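PDB 6JWS: 7,8-dihydro-6-hydroxymethylpterin pyrophosphokinase-dihydropteroate synthase from Plasmodium falciparum, which probably catalyses two successive steps of folate synthesis, pyrophosphorylation of 6-hydroxymethyl-7,8-dihydropterin by ATP and condensation of the product with 4-aminobenzoate to give 7,8-dihydropteroate. Local coordinates for residues Ser122-Val127 with Ile219-Ile224; Lys540-Asp545 with Ala581-Gln586; Leu516-Asn521 with Asn565-Tyr570. The protein carries 1 engineered substitution. All coordinates share one frame; numbering follows the deposited sequence.

Contact 1: Ser122-Val127 with Ile219-Ile224; sequences SILKEV and IFMKNI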
loop_
_atom_site.group_PDB
_atom_site.type_symbol
_atom_site.label_atom_id
_atom_site.label_comp_id
_atom_site.label_asym_id
_atom_site.label_seq_id
_atom_site.Cartn_x
_atom_site.Cartn_y
_atom_site.Cartn_z
ATOM N N SER B 122 2.531 56.277 -4.019
ATOM C CA SER B 122 1.711 55.957 -5.178
ATOM C C SER B 122 1.444 57.221 -5.992
ATOM O O SER B 122 1.127 58.265 -5.425
ATOM C CB SER B 122 0.423 55.302 -4.758
ATOM O OG SER B 122 -0.360 54.963 -5.898
ATOM N N ILE B 123 1.572 57.127 -7.321
ATOM C CA ILE B 123 1.214 58.278 -8.129
ATOM C C ILE B 123 -0.308 58.352 -8.226
ATOM O O ILE B 123 -0.856 59.447 -8.216
ATOM C CB ILE B 123 1.917 58.339 -9.502
ATOM C CG1 ILE B 123 1.212 57.489 -10.557
ATOM C CG2 ILE B 123 3.404 58.017 -9.400
ATOM C CD1 ILE B 123 1.161 58.138 -11.916
ATOM N N LEU B 124 -0.983 57.196 -8.294
ATOM C CA LEU B 124 -2.437 57.189 -8.226
ATOM C C LEU B 124 -2.862 57.492 -6.791
ATOM O O LEU B 124 -2.079 57.326 -5.856
ATOM C CB LEU B 124 -2.989 55.842 -8.696
ATOM C CG LEU B 124 -2.863 55.547 -10.192
ATOM C CD1 LEU B 124 -3.655 54.301 -10.567
ATOM C CD2 LEU B 124 -3.321 56.731 -11.028
ATOM N N LYS B 125 -4.102 57.962 -6.633
ATOM C CA LYS B 125 -4.600 58.336 -5.319
ATOM C C LYS B 125 -4.973 57.073 -4.549
ATOM O O LYS B 125 -5.642 56.195 -5.089
ATOM C CB LYS B 125 -5.791 59.295 -5.452
ATOM C CG LYS B 125 -5.445 60.780 -5.495
ATOM C CD LYS B 125 -6.504 61.662 -6.158
ATOM C CE LYS B 125 -7.930 61.431 -5.693
ATOM N NZ LYS B 125 -8.083 61.555 -4.222
ATOM N N GLU B 126 -4.541 57.006 -3.284
ATOM C CA GLU B 126 -4.830 55.873 -2.415
ATOM C C GLU B 126 -6.067 56.135 -1.555
ATOM O O GLU B 126 -6.365 57.277 -1.215
ATOM C CB GLU B 126 -3.627 55.574 -1.518
ATOM C CG GLU B 126 -2.471 54.904 -2.250
ATOM C CD GLU B 126 -1.391 54.343 -1.340
ATOM O OE1 GLU B 126 -0.638 55.147 -0.745
ATOM O OE2 GLU B 126 -1.318 53.102 -1.210
ATOM N N VAL B 127 -6.773 55.049 -1.210
ATOM C CA VAL B 127 -7.836 55.040 -0.211
ATOM C C VAL B 127 -7.274 54.469 1.094
ATOM O O VAL B 127 -6.211 53.849 1.101
ATOM C CB VAL B 127 -9.099 54.291 -0.705
ATOM C CG1 VAL B 127 -9.848 55.069 -1.781
ATOM C CG2 VAL B 127 -8.808 52.876 -1.203
ATOM N N ILE B 219 -5.683 51.015 -3.328
ATOM C CA ILE B 219 -6.362 51.860 -4.298
ATOM C C ILE B 219 -7.767 51.313 -4.543
ATOM O O ILE B 219 -7.946 50.101 -4.638
ATOM C CB ILE B 219 -5.547 51.896 -5.608
ATOM C CG1 ILE B 219 -4.279 52.734 -5.447
ATOM C CG2 ILE B 219 -6.396 52.349 -6.790
ATOM C CD1 ILE B 219 -3.140 52.282 -6.321
ATOM N N PHE B 220 -8.752 52.226 -4.639
ATOM C CA PHE B 220 -10.061 51.925 -5.201
ATOM C C PHE B 220 -10.555 53.144 -5.977
ATOM O O PHE B 220 -10.870 54.170 -5.382
ATOM C CB PHE B 220 -11.058 51.458 -4.128
ATOM C CG PHE B 220 -12.212 50.638 -4.663
ATOM C CD1 PHE B 220 -13.316 51.245 -5.246
ATOM C CD2 PHE B 220 -12.185 49.247 -4.610
ATOM C CE1 PHE B 220 -14.362 50.483 -5.757
ATOM C CE2 PHE B 220 -13.226 48.486 -5.120
ATOM C CZ PHE B 220 -14.319 49.104 -5.693
ATOM N N MET B 221 -10.610 53.019 -7.309
ATOM C CA MET B 221 -10.992 54.121 -8.178
ATOM C C MET B 221 -12.324 53.771 -8.832
ATOM O O MET B 221 -12.379 52.851 -9.644
ATOM C CB MET B 221 -9.930 54.358 -9.258
ATOM C CG MET B 221 -8.699 55.093 -8.749
ATOM S SD MET B 221 -7.397 55.346 -10.009
ATOM C CE MET B 221 -8.322 56.112 -11.342
ATOM N N LYS B 222 -13.373 54.532 -8.482
ATOM C CA LYS B 222 -14.751 54.067 -8.572
ATOM C C LYS B 222 -15.312 54.181 -9.988
ATOM O O LYS B 222 -16.093 53.324 -10.405
ATOM C CB LYS B 222 -15.645 54.768 -7.544
ATOM C CG LYS B 222 -15.744 54.074 -6.190
ATOM C CD LYS B 222 -16.591 54.817 -5.174
ATOM C CE LYS B 222 -15.905 56.051 -4.621
ATOM N NZ LYS B 222 -16.563 56.544 -3.387
ATOM N N ASN B 223 -14.947 55.242 -10.713
ATOM C CA ASN B 223 -15.460 55.394 -12.066
ATOM C C ASN B 223 -14.369 55.912 -12.995
ATOM O O ASN B 223 -13.739 56.936 -12.729
ATOM C CB ASN B 223 -16.775 56.177 -12.142
ATOM C CG ASN B 223 -17.954 55.301 -12.522
ATOM O OD1 ASN B 223 -19.074 55.785 -12.659
ATOM N ND2 ASN B 223 -17.716 54.009 -12.702
ATOM N N ILE B 224 -14.181 55.166 -14.089
ATOM C CA ILE B 224 -13.066 55.340 -14.999
ATOM C C ILE B 224 -13.603 55.268 -16.424
ATOM O O ILE B 224 -14.155 54.246 -16.848
ATOM C CB ILE B 224 -11.945 54.309 -14.720
ATOM C CG1 ILE B 224 -11.353 54.473 -13.314
ATOM C CG2 ILE B 224 -10.864 54.370 -15.794
ATOM C CD1 ILE B 224 -10.373 53.388 -12.906
HETATM O O HOH W 1 -7.821 55.294 -4.063
#

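Contact 2: Lys540-Asp545 with Ala581-Gln586; sequences KLTNYD and AKKHDQ. With ACT (acetate ion), chain N.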
loop_
_atom_site.group_PDB
_atom_site.type_symbol
_atom_site.label_atom_id
_atom_site.label_comp_id
_atom_site.label_asym_id
_atom_site.label_seq_id
_atom_site.Cartn_x
_atom_site.Cartn_y
_atom_site.Cartn_z
ATOM N N LYS B 540 31.734 8.024 -1.309
ATOM C CA LYS B 540 32.317 8.367 -0.017
ATOM C C LYS B 540 31.795 9.706 0.489
ATOM O O LYS B 540 32.276 10.191 1.499
ATOM C CB LYS B 540 33.852 8.364 -0.080
ATOM C CG LYS B 540 34.484 6.980 -0.028
ATOM C CD LYS B 540 35.869 6.913 -0.634
ATOM C CE LYS B 540 36.427 5.503 -0.633
ATOM N NZ LYS B 540 37.856 5.484 -1.032
ATOM N N LEU B 541 30.806 10.295 -0.190
ATOM C CA LEU B 541 30.367 11.635 0.171
ATOM C C LEU B 541 29.024 11.558 0.882
ATOM O O LEU B 541 28.047 12.183 0.470
ATOM C CB LEU B 541 30.330 12.513 -1.083
ATOM C CG LEU B 541 31.664 12.650 -1.816
ATOM C CD1 LEU B 541 31.506 13.577 -3.003
ATOM C CD2 LEU B 541 32.763 13.149 -0.858
ATOM N N THR B 542 29.043 10.889 2.027
ATOM C CA THR B 542 27.881 10.218 2.578
ATOM C C THR B 542 27.467 10.781 3.942
ATOM O O THR B 542 26.480 10.314 4.543
ATOM C CB THR B 542 28.218 8.725 2.521
ATOM O OG1 THR B 542 27.351 8.225 1.510
ATOM C CG2 THR B 542 28.155 7.991 3.834
ATOM N N ASN B 543 28.161 11.829 4.393
ATOM C CA ASN B 543 27.831 12.429 5.681
ATOM C C ASN B 543 26.796 13.544 5.521
ATOM O O ASN B 543 27.035 14.549 4.868
ATOM C CB ASN B 543 29.071 12.909 6.444
ATOM C CG ASN B 543 30.118 11.834 6.653
ATOM O OD1 ASN B 543 29.785 10.658 6.813
ATOM N ND2 ASN B 543 31.394 12.221 6.671
ATOM N N TYR B 544 25.653 13.379 6.178
ATOM C CA TYR B 544 24.600 14.364 6.098
ATOM C C TYR B 544 24.222 14.769 7.517
ATOM O O TYR B 544 24.046 13.920 8.382
ATOM C CB TYR B 544 23.380 13.780 5.378
ATOM C CG TYR B 544 23.586 13.540 3.906
ATOM C CD1 TYR B 544 24.125 12.339 3.447
ATOM C CD2 TYR B 544 23.256 14.529 2.972
ATOM C CE1 TYR B 544 24.337 12.128 2.092
ATOM C CE2 TYR B 544 23.465 14.331 1.613
ATOM C CZ TYR B 544 23.998 13.125 1.181
ATOM O OH TYR B 544 24.214 12.933 -0.152
ATOM N N ASP B 545 24.053 16.063 7.736
ATOM C CA ASP B 545 23.504 16.523 8.994
ATOM C C ASP B 545 22.074 15.984 9.200
ATOM O O ASP B 545 21.762 15.407 10.226
ATOM C CB ASP B 545 23.582 18.044 9.070
ATOM C CG ASP B 545 23.023 18.540 10.384
ATOM O OD1 ASP B 545 23.371 17.942 11.435
ATOM O OD2 ASP B 545 22.211 19.481 10.348
ATOM N N ALA B 581 25.805 9.479 -3.959
ATOM C CA ALA B 581 26.301 9.868 -2.648
ATOM C C ALA B 581 25.296 9.501 -1.558
ATOM O O ALA B 581 25.041 10.300 -0.644
ATOM C CB ALA B 581 26.674 11.342 -2.581
ATOM N N LYS B 582 24.746 8.284 -1.643
ATOM C CA LYS B 582 23.978 7.736 -0.528
ATOM C C LYS B 582 24.413 6.288 -0.300
ATOM O O LYS B 582 24.518 5.526 -1.251
ATOM C CB LYS B 582 22.467 7.815 -0.795
ATOM C CG LYS B 582 21.845 9.207 -0.737
ATOM C CD LYS B 582 21.663 9.828 -2.104
ATOM C CE LYS B 582 21.417 11.323 -2.063
ATOM N NZ LYS B 582 21.356 11.884 -3.431
ATOM N N LYS B 583 24.669 5.912 0.963
ATOM C CA LYS B 583 24.771 4.504 1.334
ATOM C C LYS B 583 23.414 3.842 1.078
ATOM O O LYS B 583 22.384 4.524 0.989
ATOM C CB LYS B 583 25.219 4.345 2.792
ATOM C CG LYS B 583 26.605 4.907 3.132
ATOM C CD LYS B 583 27.737 3.952 2.789
ATOM C CE LYS B 583 29.129 4.448 3.134
ATOM N NZ LYS B 583 29.880 4.906 1.936
ATOM N N HIS B 584 23.436 2.509 0.954
ATOM C CA HIS B 584 22.250 1.716 0.672
ATOM C C HIS B 584 21.142 1.997 1.681
ATOM O O HIS B 584 20.012 2.244 1.275
ATOM C CB HIS B 584 22.616 0.232 0.492
ATOM C CG HIS B 584 23.614 0.039 -0.601
ATOM N ND1 HIS B 584 23.693 0.908 -1.690
ATOM C CD2 HIS B 584 24.584 -0.883 -0.780
ATOM C CE1 HIS B 584 24.665 0.515 -2.500
ATOM N NE2 HIS B 584 25.230 -0.583 -1.957
ATOM N N ASP B 585 21.487 2.037 2.979
ATOM C CA ASP B 585 20.538 2.376 4.037
ATOM C C ASP B 585 19.973 3.791 3.874
ATOM O O ASP B 585 18.847 4.043 4.301
ATOM C CB ASP B 585 21.095 2.113 5.444
ATOM C CG ASP B 585 21.220 0.625 5.781
ATOM O OD1 ASP B 585 20.379 -0.188 5.285
ATOM O OD2 ASP B 585 22.165 0.270 6.534
ATOM N N GLN B 586 20.746 4.698 3.253
ATOM C CA GLN B 586 20.314 6.078 3.066
ATOM C C GLN B 586 19.349 6.153 1.896
ATOM O O GLN B 586 18.363 6.875 1.965
ATOM C CB GLN B 586 21.495 7.045 2.891
ATOM C CG GLN B 586 22.336 7.186 4.151
ATOM C CD GLN B 586 23.602 7.986 3.947
ATOM O OE1 GLN B 586 24.335 7.768 2.976
ATOM N NE2 GLN B 586 23.896 8.893 4.881
HETATM C C ACT N . 22.039 8.728 7.712
HETATM O O ACT N . 22.325 9.888 7.381
HETATM O OXT ACT N . 20.873 8.341 7.926
HETATM C CH3 ACT N . 23.192 7.703 7.877
#

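Contact 3: Leu516-Asn521 with Asn565-Tyr570; sequences LLKKKN and NGIPRY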
loop_
_atom_site.group_PDB
_atom_site.type_symbol
_atom_site.label_atom_id
_atom_site.label_comp_id
_atom_site.label_asym_id
_atom_site.label_seq_id
_atom_site.Cartn_x
_atom_site.Cartn_y
_atom_site.Cartn_z
ATOM N N LEU B 516 17.948 28.164 -21.525
ATOM C CA LEU B 516 17.506 27.357 -22.643
ATOM C C LEU B 516 16.113 26.773 -22.392
ATOM O O LEU B 516 15.526 26.253 -23.335
ATOM C CB LEU B 516 18.532 26.243 -22.901
ATOM C CG LEU B 516 19.950 26.663 -23.323
ATOM C CD1 LEU B 516 20.809 25.427 -23.592
ATOM C CD2 LEU B 516 19.915 27.536 -24.576
ATOM N N LEU B 517 15.582 26.829 -21.149
ATOM C CA LEU B 517 14.283 26.214 -20.852
ATOM C C LEU B 517 13.144 27.150 -21.252
ATOM O O LEU B 517 11.968 26.830 -21.050
ATOM C CB LEU B 517 14.146 25.892 -19.361
ATOM C CG LEU B 517 15.182 24.942 -18.772
ATOM C CD1 LEU B 517 15.083 24.951 -17.255
ATOM C CD2 LEU B 517 15.001 23.539 -19.336
ATOM N N LYS B 518 13.514 28.305 -21.812
ATOM C CA LYS B 518 12.588 29.359 -22.191
ATOM C C LYS B 518 12.915 29.829 -23.607
ATOM O O LYS B 518 14.070 30.084 -23.939
ATOM C CB LYS B 518 12.718 30.512 -21.193
ATOM C CG LYS B 518 11.746 30.451 -20.024
ATOM C CD LYS B 518 12.145 31.181 -18.755
ATOM C CE LYS B 518 12.806 32.530 -18.932
ATOM N NZ LYS B 518 14.098 32.566 -18.204
ATOM N N LYS B 519 11.889 29.890 -24.454
ATOM C CA LYS B 519 11.987 30.555 -25.742
ATOM C C LYS B 519 10.872 31.594 -25.838
ATOM O O LYS B 519 10.137 31.805 -24.877
ATOM C CB LYS B 519 11.906 29.530 -26.873
ATOM C CG LYS B 519 13.134 28.650 -27.042
ATOM C CD LYS B 519 13.364 28.227 -28.478
ATOM C CE LYS B 519 12.314 27.280 -29.021
ATOM N NZ LYS B 519 12.824 25.889 -29.069
ATOM N N LYS B 520 10.750 32.228 -27.007
ATOM C CA LYS B 520 9.756 33.263 -27.257
ATOM C C LYS B 520 8.342 32.734 -27.002
ATOM O O LYS B 520 7.503 33.459 -26.474
ATOM C CB LYS B 520 9.914 33.835 -28.674
ATOM C CG LYS B 520 10.960 34.938 -28.837
ATOM C CD LYS B 520 11.200 35.366 -30.282
ATOM C CE LYS B 520 12.603 35.101 -30.800
ATOM N NZ LYS B 520 12.898 33.656 -30.940
ATOM N N ASN B 521 8.091 31.468 -27.365
ATOM C CA ASN B 521 6.759 30.884 -27.270
ATOM C C ASN B 521 6.779 29.574 -26.467
ATOM O O ASN B 521 5.747 29.148 -25.942
ATOM C CB ASN B 521 6.086 30.778 -28.646
ATOM C CG ASN B 521 4.578 30.604 -28.583
ATOM O OD1 ASN B 521 3.912 31.128 -27.688
ATOM N ND2 ASN B 521 4.019 29.884 -29.547
ATOM N N ASN B 565 14.071 33.016 -11.906
ATOM C CA ASN B 565 14.586 33.327 -13.225
ATOM C C ASN B 565 13.496 33.076 -14.260
ATOM O O ASN B 565 13.785 32.963 -15.445
ATOM C CB ASN B 565 15.931 32.622 -13.461
ATOM C CG ASN B 565 17.057 33.382 -12.794
ATOM O OD1 ASN B 565 17.511 34.393 -13.342
ATOM N ND2 ASN B 565 17.494 32.935 -11.621
ATOM N N GLY B 566 12.257 32.919 -13.773
ATOM C CA GLY B 566 11.083 32.854 -14.622
ATOM C C GLY B 566 10.813 31.477 -15.212
ATOM O O GLY B 566 10.078 31.363 -16.188
ATOM N N ILE B 567 11.400 30.421 -14.634
ATOM C CA ILE B 567 10.974 29.079 -15.009
ATOM C C ILE B 567 9.657 28.802 -14.284
ATOM O O ILE B 567 9.573 28.965 -13.074
ATOM C CB ILE B 567 12.057 28.026 -14.698
ATOM C CG1 ILE B 567 13.388 28.373 -15.383
ATOM C CG2 ILE B 567 11.569 26.622 -15.065
ATOM C CD1 ILE B 567 13.263 28.678 -16.871
ATOM N N PRO B 568 8.558 28.497 -15.007
ATOM C CA PRO B 568 7.264 28.271 -14.357
ATOM C C PRO B 568 7.388 27.143 -13.326
ATOM O O PRO B 568 7.955 26.095 -13.629
ATOM C CB PRO B 568 6.352 27.834 -15.513
ATOM C CG PRO B 568 7.024 28.363 -16.781
ATOM C CD PRO B 568 8.509 28.386 -16.480
ATOM N N ARG B 569 6.848 27.381 -12.116
ATOM C CA ARG B 569 6.915 26.472 -10.979
ATOM C C ARG B 569 6.412 25.068 -11.326
ATOM O O ARG B 569 6.995 24.082 -10.873
ATOM C CB ARG B 569 6.134 27.031 -9.780
ATOM C CG ARG B 569 6.340 26.252 -8.483
ATOM C CD ARG B 569 5.579 26.852 -7.306
ATOM N NE ARG B 569 6.093 28.180 -7.021
ATOM C CZ ARG B 569 6.968 28.442 -6.061
ATOM N NH1 ARG B 569 7.368 27.480 -5.238
ATOM N NH2 ARG B 569 7.405 29.680 -5.918
ATOM N N TYR B 570 5.334 24.984 -12.114
ATOM C CA TYR B 570 4.664 23.727 -12.413
ATOM C C TYR B 570 5.461 22.906 -13.436
ATOM O O TYR B 570 5.048 21.809 -13.804
ATOM C CB TYR B 570 3.235 24.006 -12.892
ATOM C CG TYR B 570 3.152 24.968 -14.048
ATOM C CD1 TYR B 570 3.312 24.520 -15.344
ATOM C CD2 TYR B 570 2.975 26.327 -13.846
ATOM C CE1 TYR B 570 3.293 25.382 -16.423
ATOM C CE2 TYR B 570 2.942 27.205 -14.915
ATOM C CZ TYR B 570 3.090 26.727 -16.206
ATOM O OH TYR B 570 3.081 27.570 -17.279
#

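Contact 1: Ser122-Val127 with Ile219-Ile224
Ile-219, the first residue of strand 219-221, meets five residues of the loop 122-127. Its CB points away from the loop, but the chain turns back: CG1 stands beside the backbone N (chi1 -73°), which lays CG1 3.7 Å from Lys-125 O and carries CD1 to 3.9 Å from Ser-122 OG. The same CD1 touches Leu-124 CB, while Glu-126 CG passes near CG1; the Glu-126 carboxylate itself turns to the backbone N of Thr-218. At Phe-220 the backbone is the target. Val-127 CG2 sits 3.5 Å from Phe-220 N and also reaches Phe-220 CB; the ring leads away from the loop, to Phe-315 and Ser-317 of the ATP-binding region. A water takes the N-H of Phe-220 (3.3 Å from N) and donates to Lys-125 O at 2.6 Å. Further on, Met-221 brings SD to Leu-124 CD1 (3.9 Å), the two side chains crossing at about a right angle, and both rest on Leu-178 of helix 177-190. The loop thus rests mainly through aliphatic carbon and the Met-221 sulfur, with one water joining the backbones, on a strand that pairs with strand 316-318 beside the nucleotide.

Contact 2: Lys540-Asp545 with Ala581-Gln586
Gln-586, in the first turn of helix 584-592, reaches across to Thr-542 and can be followed outward from the helix. CB points toward the loop 540-545, and CG stands beside the backbone N (chi1 -67°), with CH3 of an acetate ion, probably from the crystallisation liquor, 3.9 Å from Gln-586 CG. The chain then runs extended to CD, near Thr-542 O. At the tip OE1 accepts the backbone N-H of Lys-583, the N-cap residue, in the carbonyl plane on a lone pair (2.8 Å from N), and a weak bond from Thr-542 OG1. NE2 gives a nearly straight bond to Thr-542 O (3.0 Å, 173° at the hydrogen), with the oxygen in the plane of the amide, and a second bond to the acetate O (3.1 Å). With OE1 and NE2 both engaged, the amide is fixed in its rotation.

Next to this amide, Thr-542 CG2 packs on Lys-583 CG at 3.5 Å, the side chains crossing at about a right angle. Tyr-544 makes a further polar link: its OH donates to Ala-581 O (2.8 Å), which lies at the ring edge, the hydroxyl tilted 29° from the carbonyl plane. Ala-581 CB in turn sits 3.4 Å from Leu-541 O, and Arg-532 makes a cation-pi contact with the Tyr-544 ring while bonding Leu-541 O. The contact joins neighbouring loops after parallel strands 525-529 and 572-575 of the dihydropteroate synthase TIM barrel. Gln-586 makes one half of a capping box, its N3 side chain accepting the N-cap N-H, and ties that helix start to the Thr-542 carbonyl by directional bonds.

Contact 3: Leu516-Asn521 with Asn565-Tyr570
Lys-518 and Ile-567 bury the most surface here, followed by Leu-517. The Lys-518 side chain runs over the loop 565-570 with its methylenes against carbon and carbonyl and its amine at a backbone oxygen. CG lies 3.9 Å from Ile-567 CD1; CD is closer still, 3.3 Å from the same methyl, a tighter approach than usual for two carbons, and also 3.3 Å from Gly-566 O. Bends at chi3 (40°) and chi4 then swing the end round, so that NZ donates to Asn-565 O at 2.8 Å, coming in nearly head-on to the carbonyl (172° at the oxygen).

Ile-567 answers with one methyl. Its CG1 stands beside the backbone N, and CD1, carried forward from there, fits between the Lys-518 chain and Leu-517, whose CB is 3.8 Å from it. Leu-517 and Ile-567 cross at about a right angle, whereas Lys-518 passes Ile-567 obliquely. Leu-517 also touches Phe-489 of helix 486-494, and Ile-567 touches Leu-562 of helix 547-564. The Asn-565 amide is engaged by other backbone, its ND2 giving bonds to Ile-104 O and Phe-561 O.

The carbonyl that accepts the lysine belongs to Asn-565, the residue that closes helix 547-564. There Gly-566, with positive phi, is the C' residue of a Schellman motif: Gly-566 N bonds Val-563 O and Ile-567 N bonds Leu-562 O. A cationic amine at such a C-terminus probably also suits the helix dipole. The contact joins neighbouring loops that lead into the parallel strands 525-529 and 572-575 of the TIM barrel of dihydropteroate synthase.

How the contacts relate
Contact 1 comes first along the chain and lies in the pyrophosphokinase part, where strand 219-221 borders the ATP site. Contacts 2 and 3 follow, both inside the pterin-binding barrel, with their segments alternating: 516-521, 540-545, 565-570, 581-586. Helix 547-564 runs between them, entered from the loop of contact 2 and left through that of contact 3, and strand 572-575 leads back. Their centres are 33 Å apart: contact 3 joins loops before strands 525-529 and 572-575, contact 2 loops after them, at the other end of the barrel strands. Contact 1 is 34 Å from contact 3 and 58 Å from contact 2, between centres. Contact 3, nearest the chain's centre, lies where the barrel meets kinase strand 46-57, between the two catalytic parts.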